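ThiJ/pfpI family protein (Bacillus anthracis, PDB 3EFE) is of unproven function but belongs to the DJ-1/PfpI family, whose members include chaperones, proteases and other hydrolases, within the class I glutaminase clan. Local coordinates at residues T5-L10 with T71-D76; S17-G22 with T54-L59; I44-N49 with I65-C70; D125-T130 with A159-A164. All blocks are in the same frame, centred on the assembly; numbering follows the deposited sequence.

Interaction 1 (T5-L10 with T71-D76); sequences TKKAFL and TLESKD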
loop_
_atom_site.group_PDB
_atom_site.type_symbol
_atom_site.label_atom_id
_atom_site.label_comp_id
_atom_site.label_asym_id
_atom_site.label_seq_id
_atom_site.Cartn_x
_atom_site.Cartn_y
_atom_site.Cartn_z
ATOM N N THR D 5 1.158 -20.521 -11.520
ATOM C CA THR D 5 0.048 -19.526 -11.576
ATOM C C THR D 5 0.070 -18.668 -12.833
ATOM O O THR D 5 1.106 -18.088 -13.171
ATOM C CB THR D 5 0.116 -18.590 -10.339
ATOM O OG1 THR D 5 0.004 -19.394 -9.152
ATOM C CG2 THR D 5 -0.952 -17.450 -10.381
ATOM N N LYS D 6 -1.083 -18.569 -13.497
ATOM C CA LYS D 6 -1.176 -17.913 -14.806
ATOM C C LYS D 6 -1.913 -16.576 -14.745
ATOM O O LYS D 6 -1.551 -15.657 -15.475
ATOM C CB LYS D 6 -1.790 -18.859 -15.852
ATOM C CG LYS D 6 -0.816 -19.974 -16.246
ATOM C CD LYS D 6 -1.207 -20.769 -17.521
ATOM C CE LYS D 6 0.032 -21.258 -18.296
ATOM N NZ LYS D 6 0.322 -20.359 -19.511
ATOM N N LYS D 7 -2.911 -16.429 -13.874
ATOM C CA LYS D 7 -3.568 -15.113 -13.696
ATOM C C LYS D 7 -3.614 -14.700 -12.233
ATOM O O LYS D 7 -3.515 -15.529 -11.369
ATOM C CB LYS D 7 -4.954 -15.124 -14.323
ATOM C CG LYS D 7 -4.896 -15.802 -15.697
ATOM C CD LYS D 7 -5.986 -15.356 -16.624
ATOM C CE LYS D 7 -5.736 -15.916 -18.024
ATOM N NZ LYS D 7 -5.726 -17.443 -18.040
ATOM N N ALA D 8 -3.660 -13.403 -11.989
ATOM C CA ALA D 8 -3.787 -12.838 -10.675
ATOM C C ALA D 8 -4.922 -11.858 -10.752
ATOM O O ALA D 8 -4.955 -11.026 -11.598
ATOM C CB ALA D 8 -2.510 -12.169 -10.207
ATOM N N PHE D 9 -5.894 -12.062 -9.881
ATOM C CA PHE D 9 -7.072 -11.184 -9.756
ATOM C C PHE D 9 -7.045 -10.417 -8.465
ATOM O O PHE D 9 -6.735 -10.980 -7.432
ATOM C CB PHE D 9 -8.348 -12.011 -9.819
ATOM C CG PHE D 9 -8.535 -12.689 -11.149
ATOM C CD1 PHE D 9 -8.884 -11.947 -12.270
ATOM C CD2 PHE D 9 -8.349 -14.030 -11.273
ATOM C CE1 PHE D 9 -9.075 -12.523 -13.468
ATOM C CE2 PHE D 9 -8.515 -14.662 -12.536
ATOM C CZ PHE D 9 -8.884 -13.859 -13.632
ATOM N N LEU D 10 -7.342 -9.117 -8.522
ATOM C CA LEU D 10 -7.611 -8.387 -7.301
ATOM C C LEU D 10 -9.054 -7.958 -7.330
ATOM O O LEU D 10 -9.485 -7.137 -8.152
ATOM C CB LEU D 10 -6.680 -7.178 -7.203
ATOM C CG LEU D 10 -6.905 -6.223 -6.026
ATOM C CD1 LEU D 10 -6.421 -6.853 -4.686
ATOM C CD2 LEU D 10 -6.359 -4.815 -6.334
ATOM N N THR D 71 -13.064 -15.880 -14.806
ATOM C CA THR D 71 -12.999 -17.333 -14.607
ATOM C C THR D 71 -11.872 -17.632 -13.635
ATOM O O THR D 71 -10.759 -17.153 -13.819
ATOM C CB THR D 71 -12.704 -18.088 -15.946
ATOM O OG1 THR D 71 -13.642 -17.649 -16.931
ATOM C CG2 THR D 71 -12.807 -19.645 -15.798
ATOM N N LEU D 72 -12.181 -18.402 -12.589
ATOM C CA LEU D 72 -11.191 -18.777 -11.587
ATOM C C LEU D 72 -10.857 -20.228 -11.836
ATOM O O LEU D 72 -11.736 -21.051 -11.993
ATOM C CB LEU D 72 -11.714 -18.539 -10.144
ATOM C CG LEU D 72 -11.594 -17.164 -9.430
ATOM C CD1 LEU D 72 -10.568 -16.153 -10.080
ATOM C CD2 LEU D 72 -12.964 -16.510 -9.234
ATOM N N GLU D 73 -9.569 -20.534 -11.883
ATOM C CA GLU D 73 -9.069 -21.811 -12.392
ATOM C C GLU D 73 -8.001 -22.306 -11.443
ATOM O O GLU D 73 -7.502 -21.531 -10.622
ATOM C CB GLU D 73 -8.479 -21.655 -13.804
ATOM C CG GLU D 73 -9.492 -21.785 -14.963
ATOM C CD GLU D 73 -8.983 -21.125 -16.292
ATOM O OE1 GLU D 73 -7.737 -21.032 -16.508
ATOM O OE2 GLU D 73 -9.831 -20.674 -17.118
ATOM N N SER D 74 -7.661 -23.597 -11.550
ATOM C CA SER D 74 -6.762 -24.199 -10.598
ATOM C C SER D 74 -5.544 -23.338 -10.725
ATOM O O SER D 74 -5.172 -22.923 -11.826
ATOM C CB SER D 74 -6.447 -25.673 -10.928
ATOM O OG SER D 74 -5.975 -26.414 -9.765
ATOM N N LYS D 75 -4.951 -23.030 -9.590
ATOM C CA LYS D 75 -3.743 -22.204 -9.514
ATOM C C LYS D 75 -3.809 -20.720 -9.989
ATOM O O LYS D 75 -2.749 -20.065 -9.995
ATOM C CB LYS D 75 -2.599 -22.881 -10.206
ATOM C CG LYS D 75 -2.454 -24.370 -9.965
ATOM C CD LYS D 75 -2.633 -24.861 -8.520
ATOM C CE LYS D 75 -2.502 -26.448 -8.441
ATOM N NZ LYS D 75 -3.261 -27.237 -9.536
ATOM N N ASP D 76 -4.997 -20.173 -10.341
ATOM C CA ASP D 76 -5.118 -18.715 -10.533
ATOM C C ASP D 76 -4.874 -18.126 -9.154
ATOM O O ASP D 76 -4.848 -18.850 -8.172
ATOM C CB ASP D 76 -6.493 -18.297 -11.110
ATOM C CG ASP D 76 -6.591 -18.475 -12.687
ATOM O OD1 ASP D 76 -5.504 -18.597 -13.305
ATOM O OD2 ASP D 76 -7.720 -18.453 -13.293
HETATM O O HOH W 1 -3.104 -20.673 -13.121
#
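Thr-5 and Lys-75 are joined by a hydrogen bond. The hydroxyl OG1 of Thr-5 donates to the backbone O of Lys-75 at 3.0 Å. It approaches in the plane of that carbonyl, with a C=O to donor angle of 156°. With chi1 at -59°, OG1 stands beside its own backbone N, while CG2, anti to that N, also borders Lys-75 O. Thr-5 CA also lies 3.3 Å from Lys-75 O, a CA-H...O contact.

Asp-76 holds the second polar site. Its OD1 accepts a weak, bent bond from Lys-7 N at 3.4 Å. Water 1 reaches the same OD1 while taking the N-H of Lys-6 at 2.9 Å, and it also gives a weak bond to Ser-74 O. The carboxylate therefore meets the chain of 5-10 both directly and through water. Lys-7 NZ and Glu-73 OE1 are 4.4 Å apart, near but not a salt bridge.

The contact lies at the N-terminal ends of two neighbouring parallel strands in the mixed sheet of this DJ-1/PfpI fold. The type II turn 73-76 delivers the chain into strand 77-80, which runs beside strand 8-11. Backbone bonds from Lys-7 and Phe-9 to Leu-77 continue the pairing.

Phe-9 is met by an apolar and a polar group. CD1 of Leu-72 comes obliquely to the CD2 side of the ring, 3.3 Å from Phe-9 CD2. The polar one, Asp-76 OD2, lies in the ring plane at its edge, 3.9 Å from CE2 of Phe-9. Leu-72 also packs on Arg-97 and Ala-101 of helix 92-104.

Interaction 2 (S17-G22 with T54-L59); sequences SDWEYG and TTMGGL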
loop_
_atom_site.group_PDB
_atom_site.type_symbol
_atom_site.label_atom_id
_atom_site.label_comp_id
_atom_site.label_asym_id
_atom_site.label_seq_id
_atom_site.Cartn_x
_atom_site.Cartn_y
_atom_site.Cartn_z
ATOM N N SER D 17 -9.136 -1.294 1.484
ATOM C CA SER D 17 -7.980 -0.791 2.263
ATOM C C SER D 17 -6.635 -0.835 1.478
ATOM O O SER D 17 -6.108 -1.895 1.281
ATOM C CB SER D 17 -7.892 -1.641 3.522
ATOM O OG SER D 17 -9.097 -1.499 4.289
ATOM N N ASP D 18 -6.103 0.331 1.115
ATOM C CA ASP D 18 -4.956 0.511 0.218
ATOM C C ASP D 18 -3.656 -0.093 0.692
ATOM O O ASP D 18 -2.849 -0.582 -0.126
ATOM C CB ASP D 18 -4.669 2.010 -0.016
ATOM C CG ASP D 18 -5.898 2.771 -0.579
ATOM O OD1 ASP D 18 -5.865 3.269 -1.713
ATOM O OD2 ASP D 18 -6.890 2.849 0.131
ATOM N N TRP D 19 -3.448 -0.082 2.001
ATOM C CA TRP D 19 -2.172 -0.495 2.524
ATOM C C TRP D 19 -2.073 -2.005 2.482
ATOM O O TRP D 19 -0.999 -2.535 2.625
ATOM C CB TRP D 19 -1.923 0.076 3.902
ATOM C CG TRP D 19 -2.698 -0.541 4.916
ATOM C CD1 TRP D 19 -2.338 -1.605 5.665
ATOM C CD2 TRP D 19 -4.013 -0.189 5.307
ATOM N NE1 TRP D 19 -3.310 -1.927 6.482
ATOM C CE2 TRP D 19 -4.380 -1.095 6.284
ATOM C CE3 TRP D 19 -4.949 0.769 4.860
ATOM C CZ2 TRP D 19 -5.623 -1.066 6.907
ATOM C CZ3 TRP D 19 -6.155 0.828 5.480
ATOM C CH2 TRP D 19 -6.504 -0.105 6.485
ATOM N N GLU D 20 -3.184 -2.695 2.211
ATOM C CA GLU D 20 -3.254 -4.138 2.510
ATOM C C GLU D 20 -2.774 -4.974 1.295
ATOM O O GLU D 20 -2.216 -6.063 1.466
ATOM C CB GLU D 20 -4.628 -4.535 3.014
ATOM C CG GLU D 20 -4.820 -4.105 4.438
ATOM C CD GLU D 20 -6.120 -4.387 4.994
ATOM O OE1 GLU D 20 -6.972 -5.006 4.302
ATOM O OE2 GLU D 20 -6.291 -4.015 6.192
ATOM N N TYR D 21 -2.921 -4.429 0.103
ATOM C CA TYR D 21 -2.590 -5.147 -1.169
ATOM C C TYR D 21 -1.438 -4.540 -1.928
ATOM O O TYR D 21 -0.996 -5.158 -2.846
ATOM C CB TYR D 21 -3.809 -5.344 -2.127
ATOM C CG TYR D 21 -4.451 -4.064 -2.407
ATOM C CD1 TYR D 21 -3.885 -3.166 -3.305
ATOM C CD2 TYR D 21 -5.559 -3.633 -1.644
ATOM C CE1 TYR D 21 -4.433 -1.915 -3.472
ATOM C CE2 TYR D 21 -6.095 -2.407 -1.844
ATOM C CZ TYR D 21 -5.557 -1.571 -2.750
ATOM O OH TYR D 21 -6.084 -0.352 -2.929
ATOM N N GLY D 22 -0.891 -3.411 -1.490
ATOM C CA GLY D 22 0.058 -2.637 -2.282
ATOM C C GLY D 22 1.393 -3.285 -2.642
ATOM O O GLY D 22 1.824 -3.213 -3.765
ATOM N N THR D 54 -14.015 3.475 -5.269
ATOM C CA THR D 54 -13.184 4.465 -4.588
ATOM C C THR D 54 -12.520 3.727 -3.368
ATOM O O THR D 54 -13.212 3.112 -2.530
ATOM C CB THR D 54 -14.062 5.614 -4.083
ATOM O OG1 THR D 54 -14.764 6.204 -5.185
ATOM C CG2 THR D 54 -13.199 6.716 -3.396
ATOM N N THR D 55 -11.205 3.724 -3.294
ATOM C CA THR D 55 -10.548 3.029 -2.173
ATOM C C THR D 55 -10.818 3.776 -0.894
ATOM O O THR D 55 -11.292 4.858 -0.962
ATOM C CB THR D 55 -9.011 2.808 -2.412
ATOM O OG1 THR D 55 -8.341 4.052 -2.403
ATOM C CG2 THR D 55 -8.751 2.081 -3.756
ATOM N N MET D 56 -10.567 3.179 0.279
ATOM C CA MET D 56 -10.485 3.938 1.545
ATOM C C MET D 56 -9.600 5.151 1.479
ATOM O O MET D 56 -9.893 6.122 2.144
ATOM C CB MET D 56 -10.029 3.030 2.725
ATOM C CG MET D 56 -10.123 3.661 4.180
ATOM S SD MET D 56 -9.443 2.529 5.363
ATOM C CE MET D 56 -9.345 3.566 6.763
ATOM N N GLY D 57 -8.502 5.096 0.712
ATOM C CA GLY D 57 -7.632 6.200 0.524
ATOM C C GLY D 57 -8.152 7.199 -0.502
ATOM O O GLY D 57 -7.596 8.268 -0.666
ATOM N N GLY D 58 -9.243 6.894 -1.186
ATOM C CA GLY D 58 -9.895 7.881 -2.050
ATOM C C GLY D 58 -9.534 7.747 -3.494
ATOM O O GLY D 58 -9.815 8.625 -4.270
ATOM N N LEU D 59 -8.889 6.642 -3.888
ATOM C CA LEU D 59 -8.471 6.487 -5.265
ATOM C C LEU D 59 -9.622 5.948 -6.092
ATOM O O LEU D 59 -10.157 4.947 -5.750
ATOM C CB LEU D 59 -7.293 5.554 -5.326
ATOM C CG LEU D 59 -6.016 5.844 -4.528
ATOM C CD1 LEU D 59 -5.119 4.597 -4.788
ATOM C CD2 LEU D 59 -5.355 7.198 -4.946
#
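The carboxylate of Asp-18 is gripped by the turn at 54-59 through both oxygens. Thr-55 OG1 donates to Asp-18 OD1 at 2.7 Å, on the syn lone pair of that oxygen. Gly-57 N donates to Asp-18 OD2 at 2.8 Å. This second donor also comes from the syn side, but 34° out of the carboxylate plane. The two bonds together limit rotation of the carboxylate.

Thr-55 is itself held in place. Its chi1 of 68° sets OG1 between the backbone N and the carbonyl carbon. There OG1 accepts the N-H of Leu-59 at 3.0 Å, nearly straight at 161°. This N-H holds OG1 in place for its bond to Asp-18 and braces the type I turn 55-58. Gly-57 has no side chain, and OD2 comes close to its backbone.

Other side chains border the carboxylate and its neighbours. CD1 of Leu-59 lies 3.4 Å from Asp-18 OD1. CG2 of Thr-55 touches the Tyr-21 hydroxyl, 3.7 Å from OH. Met-56 is extended, and its SD reaches the edge of the Trp-19 six-membered ring, in the ring plane and 3.7 Å from CZ3 of Trp-19. This is an edge-on Met-aromatic contact. The indole NE1 of Trp-19 is bonded to Gly-166 O.

The site is buried partly by the second subunit. Ile-25 of that subunit packs on Asp-18, and its Tyr-23 ring meets Trp-19. A carboxylate near the start of helix 18-30 thus ties that helix to the turn of the small hairpin 53-61, in a dimer interface of a DJ-1/PfpI fold.

Interaction 3 (I44-N49 with I65-C70); sequences ITVGAN and ISLDEC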
loop_
_atom_site.group_PDB
_atom_site.type_symbol
_atom_site.label_atom_id
_atom_site.label_comp_id
_atom_site.label_asym_id
_atom_site.label_seq_id
_atom_site.Cartn_x
_atom_site.Cartn_y
_atom_site.Cartn_z
ATOM N N ILE D 44 -5.193 -8.459 -12.824
ATOM C CA ILE D 44 -6.501 -8.005 -13.368
ATOM C C ILE D 44 -7.453 -7.595 -12.252
ATOM O O ILE D 44 -7.823 -8.402 -11.374
ATOM C CB ILE D 44 -7.189 -9.088 -14.243
ATOM C CG1 ILE D 44 -6.195 -9.646 -15.275
ATOM C CG2 ILE D 44 -8.439 -8.474 -14.977
ATOM C CD1 ILE D 44 -6.376 -11.145 -15.572
ATOM N N THR D 45 -7.859 -6.347 -12.237
ATOM C CA THR D 45 -8.807 -5.925 -11.209
ATOM C C THR D 45 -10.238 -6.427 -11.570
ATOM O O THR D 45 -10.669 -6.281 -12.709
ATOM C CB THR D 45 -8.756 -4.393 -10.897
ATOM O OG1 THR D 45 -9.144 -3.644 -12.017
ATOM C CG2 THR D 45 -7.373 -3.953 -10.471
ATOM N N VAL D 46 -10.925 -7.073 -10.614
ATOM C CA VAL D 46 -12.303 -7.533 -10.845
ATOM C C VAL D 46 -13.292 -6.924 -9.853
ATOM O O VAL D 46 -13.074 -6.932 -8.685
ATOM C CB VAL D 46 -12.489 -9.067 -10.954
ATOM C CG1 VAL D 46 -11.347 -9.891 -10.401
ATOM C CG2 VAL D 46 -13.797 -9.457 -10.313
ATOM N N GLY D 47 -14.345 -6.310 -10.373
ATOM C CA GLY D 47 -15.330 -5.588 -9.589
ATOM C C GLY D 47 -16.534 -6.462 -9.490
ATOM O O GLY D 47 -16.632 -7.468 -10.247
ATOM N N ALA D 48 -17.439 -6.119 -8.560
ATOM C CA ALA D 48 -18.769 -6.783 -8.502
ATOM C C ALA D 48 -19.476 -6.512 -9.822
ATOM O O ALA D 48 -20.234 -7.347 -10.282
ATOM C CB ALA D 48 -19.642 -6.297 -7.306
ATOM N N ASN D 49 -19.199 -5.337 -10.396
ATOM C CA ASN D 49 -19.642 -4.904 -11.681
ATOM C C ASN D 49 -18.612 -3.856 -12.190
ATOM O O ASN D 49 -17.634 -3.587 -11.516
ATOM C CB ASN D 49 -20.976 -4.245 -11.523
ATOM C CG ASN D 49 -20.886 -2.987 -10.677
ATOM O OD1 ASN D 49 -19.885 -2.247 -10.698
ATOM N ND2 ASN D 49 -21.940 -2.729 -9.926
ATOM N N ILE D 65 -12.506 -5.948 -15.303
ATOM C CA ILE D 65 -13.603 -6.772 -15.649
ATOM C C ILE D 65 -14.585 -6.874 -14.466
ATOM O O ILE D 65 -14.301 -6.426 -13.341
ATOM C CB ILE D 65 -13.113 -8.201 -16.076
ATOM C CG1 ILE D 65 -12.667 -9.057 -14.847
ATOM C CG2 ILE D 65 -12.040 -8.103 -17.198
ATOM C CD1 ILE D 65 -11.933 -10.377 -15.191
ATOM N N SER D 66 -15.739 -7.471 -14.739
ATOM C CA SER D 66 -16.800 -7.629 -13.775
ATOM C C SER D 66 -16.751 -9.046 -13.320
ATOM O O SER D 66 -16.172 -9.847 -13.976
ATOM C CB SER D 66 -18.176 -7.241 -14.391
ATOM O OG SER D 66 -18.849 -8.344 -14.997
ATOM N N LEU D 67 -17.304 -9.360 -12.160
ATOM C CA LEU D 67 -17.227 -10.737 -11.667
ATOM C C LEU D 67 -17.698 -11.745 -12.711
ATOM O O LEU D 67 -17.086 -12.784 -12.876
ATOM C CB LEU D 67 -18.024 -10.893 -10.378
ATOM C CG LEU D 67 -17.972 -12.268 -9.690
ATOM C CD1 LEU D 67 -16.533 -12.798 -9.544
ATOM C CD2 LEU D 67 -18.719 -12.211 -8.314
ATOM N N ASP D 68 -18.781 -11.447 -13.421
ATOM C CA ASP D 68 -19.276 -12.308 -14.517
ATOM C C ASP D 68 -18.225 -12.717 -15.532
ATOM O O ASP D 68 -18.081 -13.889 -15.830
ATOM C CB ASP D 68 -20.331 -11.579 -15.320
ATOM C CG ASP D 68 -21.707 -11.786 -14.791
ATOM O OD1 ASP D 68 -21.874 -12.701 -13.924
ATOM O OD2 ASP D 68 -22.617 -11.023 -15.258
ATOM N N GLU D 69 -17.524 -11.719 -16.063
ATOM C CA GLU D 69 -16.444 -11.877 -17.048
ATOM C C GLU D 69 -15.233 -12.685 -16.564
ATOM O O GLU D 69 -14.351 -12.928 -17.321
ATOM C CB GLU D 69 -15.977 -10.481 -17.481
ATOM C CG GLU D 69 -16.921 -9.752 -18.460
ATOM C CD GLU D 69 -16.901 -8.199 -18.334
ATOM O OE1 GLU D 69 -16.123 -7.649 -17.535
ATOM O OE2 GLU D 69 -17.679 -7.512 -19.046
ATOM N N CYS D 70 -15.211 -13.127 -15.309
ATOM C CA CYS D 70 -14.008 -13.674 -14.692
ATOM C C CYS D 70 -14.130 -15.149 -14.510
ATOM O O CYS D 70 -15.162 -15.607 -14.058
ATOM C CB CYS D 70 -13.825 -13.026 -13.301
ATOM S SG CYS D 70 -12.632 -13.868 -12.214
#
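Ile-65 lays its side chain along two residues of strand 43-47. Its CG1 meets CB of Val-46 at 3.9 Å. Its CD1 reaches on to CG2 of Ile-44 at 4.0 Å. A chi1 of 75° places CG1 between the backbone N and the carbonyl carbon, and the chain then extends along the neighbouring strand. Ile-44 turns CG2 to meet it, the two side chains slanting across each other. CG2 of Val-46 leans the other way, 3.9 Å from CA of Leu-67, whose side chain packs on Pro-93 and Ile-94 of helix 92-104. Phe-9 of strand 8-11 touches Ile-44, Val-46 and Ile-65, so these residues share one apolar face.

The backbones pair in parallel, Val-46 with Ile-65 and Gly-47 with Ser-66. Ile-65 N donates to Thr-45 O at 3.2 Å, and Gly-47 N donates to Ile-65 O at 3.0 Å. A third bond, from Leu-67 N to Gly-47 O, is short at 2.8 Å but weak because its angle is only 119°. Strand 65-66 is the outermost strand at this side of the sheet within the chain.

The type I turn 67-70 follows. Glu-69 OE1 takes the N-H of Ser-66 at 2.8 Å, from above the carboxylate plane. On the face away from Val-46 and Ile-65, CB of Ser-66 rests on CA of Asn-49.

The parallel register is thus set by the main chain, while branched apolar side chains cover one face in part. On the edge strand, the Glu-69 carboxylate probably takes the place of a further strand as acceptor for the Ser-66 N-H.

Interaction 4 (D125-T130 with A159-A164); sequences DTRKHT and ANLVTA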
loop_
_atom_site.group_PDB
_atom_site.type_symbol
_atom_site.label_atom_id
_atom_site.label_comp_id
_atom_site.label_asym_id
_atom_site.label_seq_id
_atom_site.Cartn_x
_atom_site.Cartn_y
_atom_site.Cartn_z
ATOM N N ASP D 125 -13.595 -23.282 8.423
ATOM C CA ASP D 125 -14.025 -24.231 9.445
ATOM C C ASP D 125 -13.047 -25.332 9.559
ATOM O O ASP D 125 -12.906 -25.840 10.653
ATOM C CB ASP D 125 -15.411 -24.817 9.137
ATOM C CG ASP D 125 -16.527 -23.878 9.512
ATOM O OD1 ASP D 125 -16.197 -22.767 9.965
ATOM O OD2 ASP D 125 -17.722 -24.226 9.352
ATOM N N THR D 126 -12.353 -25.689 8.456
ATOM C CA THR D 126 -11.382 -26.782 8.507
ATOM C C THR D 126 -10.064 -26.447 7.791
ATOM O O THR D 126 -9.322 -27.355 7.371
ATOM C CB THR D 126 -12.002 -28.134 8.026
ATOM O OG1 THR D 126 -12.888 -27.903 6.916
ATOM C CG2 THR D 126 -12.814 -28.827 9.194
ATOM N N ARG D 127 -9.752 -25.147 7.689
ATOM C CA ARG D 127 -8.420 -24.719 7.213
ATOM C C ARG D 127 -7.698 -23.893 8.285
ATOM O O ARG D 127 -8.358 -23.158 9.020
ATOM C CB ARG D 127 -8.581 -23.910 5.942
ATOM C CG ARG D 127 -9.310 -24.624 4.882
ATOM C CD ARG D 127 -9.606 -23.714 3.747
ATOM N NE ARG D 127 -9.411 -24.401 2.476
ATOM C CZ ARG D 127 -10.392 -24.737 1.637
ATOM N NH1 ARG D 127 -10.046 -25.409 0.521
ATOM N NH2 ARG D 127 -11.689 -24.407 1.893
ATOM N N LYS D 128 -6.372 -24.019 8.391
ATOM C CA LYS D 128 -5.608 -23.125 9.266
ATOM C C LYS D 128 -5.798 -21.692 8.746
ATOM O O LYS D 128 -5.860 -21.434 7.543
ATOM C CB LYS D 128 -4.111 -23.438 9.301
ATOM C CG LYS D 128 -3.689 -24.898 9.682
ATOM C CD LYS D 128 -2.466 -25.524 8.841
ATOM C CE LYS D 128 -1.302 -24.556 8.380
ATOM N NZ LYS D 128 -0.619 -23.767 9.484
ATOM N N HIS D 129 -5.935 -20.747 9.664
ATOM C CA HIS D 129 -6.205 -19.378 9.280
ATOM C C HIS D 129 -5.941 -18.462 10.446
ATOM O O HIS D 129 -5.851 -18.887 11.608
ATOM C CB HIS D 129 -7.633 -19.235 8.843
ATOM C CG HIS D 129 -8.616 -19.613 9.905
ATOM N ND1 HIS D 129 -9.143 -18.696 10.795
ATOM C CD2 HIS D 129 -9.138 -20.814 10.243
ATOM C CE1 HIS D 129 -9.966 -19.323 11.612
ATOM N NE2 HIS D 129 -9.979 -20.605 11.301
ATOM N N THR D 130 -5.795 -17.193 10.114
ATOM C CA THR D 130 -5.823 -16.134 11.092
ATOM C C THR D 130 -6.850 -15.039 10.681
ATOM O O THR D 130 -7.576 -15.158 9.698
ATOM C CB THR D 130 -4.408 -15.644 11.338
ATOM O OG1 THR D 130 -4.366 -14.962 12.579
ATOM C CG2 THR D 130 -3.871 -14.753 10.197
ATOM N N ALA D 159 -2.519 -25.023 2.224
ATOM C CA ALA D 159 -2.859 -25.488 0.888
ATOM C C ALA D 159 -3.031 -24.168 0.116
ATOM O O ALA D 159 -2.125 -23.350 0.168
ATOM C CB ALA D 159 -4.148 -26.397 0.876
ATOM N N ASN D 160 -4.193 -23.946 -0.511
ATOM C CA ASN D 160 -4.381 -22.871 -1.493
ATOM C C ASN D 160 -5.140 -21.667 -0.909
ATOM O O ASN D 160 -5.838 -20.950 -1.639
ATOM C CB ASN D 160 -5.135 -23.416 -2.721
ATOM C CG ASN D 160 -6.577 -23.858 -2.389
ATOM O OD1 ASN D 160 -6.813 -24.556 -1.384
ATOM N ND2 ASN D 160 -7.538 -23.447 -3.226
ATOM N N LEU D 161 -5.030 -21.486 0.416
ATOM C CA LEU D 161 -5.608 -20.338 1.106
ATOM C C LEU D 161 -4.526 -19.630 1.928
ATOM O O LEU D 161 -3.781 -20.257 2.685
ATOM C CB LEU D 161 -6.735 -20.773 2.031
ATOM C CG LEU D 161 -7.328 -19.670 2.922
ATOM C CD1 LEU D 161 -8.386 -18.834 2.158
ATOM C CD2 LEU D 161 -7.899 -20.287 4.186
ATOM N N VAL D 162 -4.441 -18.313 1.763
ATOM C CA VAL D 162 -3.621 -17.478 2.640
ATOM C C VAL D 162 -4.568 -16.451 3.297
ATOM O O VAL D 162 -5.359 -15.803 2.628
ATOM C CB VAL D 162 -2.426 -16.793 1.856
ATOM C CG1 VAL D 162 -1.606 -15.967 2.778
ATOM C CG2 VAL D 162 -1.551 -17.857 1.181
ATOM N N THR D 163 -4.513 -16.367 4.620
ATOM C CA THR D 163 -5.230 -15.330 5.406
ATOM C C THR D 163 -4.205 -14.499 6.218
ATOM O O THR D 163 -3.107 -14.961 6.566
ATOM C CB THR D 163 -6.232 -15.930 6.345
ATOM O OG1 THR D 163 -5.591 -16.996 7.037
ATOM C CG2 THR D 163 -7.469 -16.406 5.595
ATOM N N ALA D 164 -4.574 -13.276 6.525
ATOM C CA ALA D 164 -3.678 -12.441 7.299
ATOM C C ALA D 164 -4.459 -11.373 8.026
ATOM O O ALA D 164 -5.532 -10.963 7.607
ATOM C CB ALA D 164 -2.622 -11.766 6.367
HETATM O O HOH W 2 -4.986 -19.368 5.807
#
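Thr-163 points its hydroxyl at the backbone of the loop 125-130. Its OG1 stands between its own backbone N and carbonyl carbon. From there it accepts the N-H of Thr-130 at 3.1 Å, nearly straight at 164°. The same OG1 lies 3.3 Å from CA of His-129. Water 2 lies 2.7 Å from Thr-163 OG1 and 2.8 Å from Lys-128 O, and probably bridges them. One hydroxyl thus meets a loop N-H directly and probably a loop carbonyl through water.

Thr-130 lies alongside the strand end. Its CG2 rests 3.7 Å from CA of Ala-164. Its OG1 turns elsewhere and bonds Glu-151 O.

At the other end of the contact, Arg-127 reaches across Leu-161. CD of Arg-127 passes 3.9 Å from CD2 of Leu-161, the two side chains slanting past one another. The chain bends at chi3, and NH1 ends 3.8 Å from Asn-160 OD1. The guanidinium and amide planes are 64° apart, and this approach is only loose. The amide nitrogen of Asn-160 is held by Thr-106 O and Leu-102 O.

The imidazole of His-129 turns to other loops. Its NE2 bonds Gly-146 O, and its ring meets that of Tyr-150 at nearly a right angle.

The loop runs alongside the strand in nearly the same direction, 20° apart end to end, but side chains and water bridge much of the gap. Strand 161-164 lies between strands 107-111 and 155-158. The contact thus lays the loop after helix 113-119 over one face of the mixed sheet of this alpha/beta DJ-1/PfpI domain.

How the interactions relate
Interactions 1, 3 and 4 all reach the seven-stranded sheet. Interaction 3 lies at its edge, on strands 43-47 and 65-66. Interaction 1 lies next to it, on strand 8-11 and the loop leading into 77-80, with centres about 13 Å apart. The two touch through the neighbouring strands 8-11 and 43-47. Interaction 4 is further across, on strand 161-164, with its centre about 24 Å from that of interaction 3. Interaction 2 ties helix 18-30 to a hairpin beside the second subunit, and touches interaction 1 through Leu-10 and Tyr-21. Along the chain, interaction 1 encloses 2 and 3, whose segments alternate, and 4 follows. The contacts thus link sheet core, sheet edge and dimer interface.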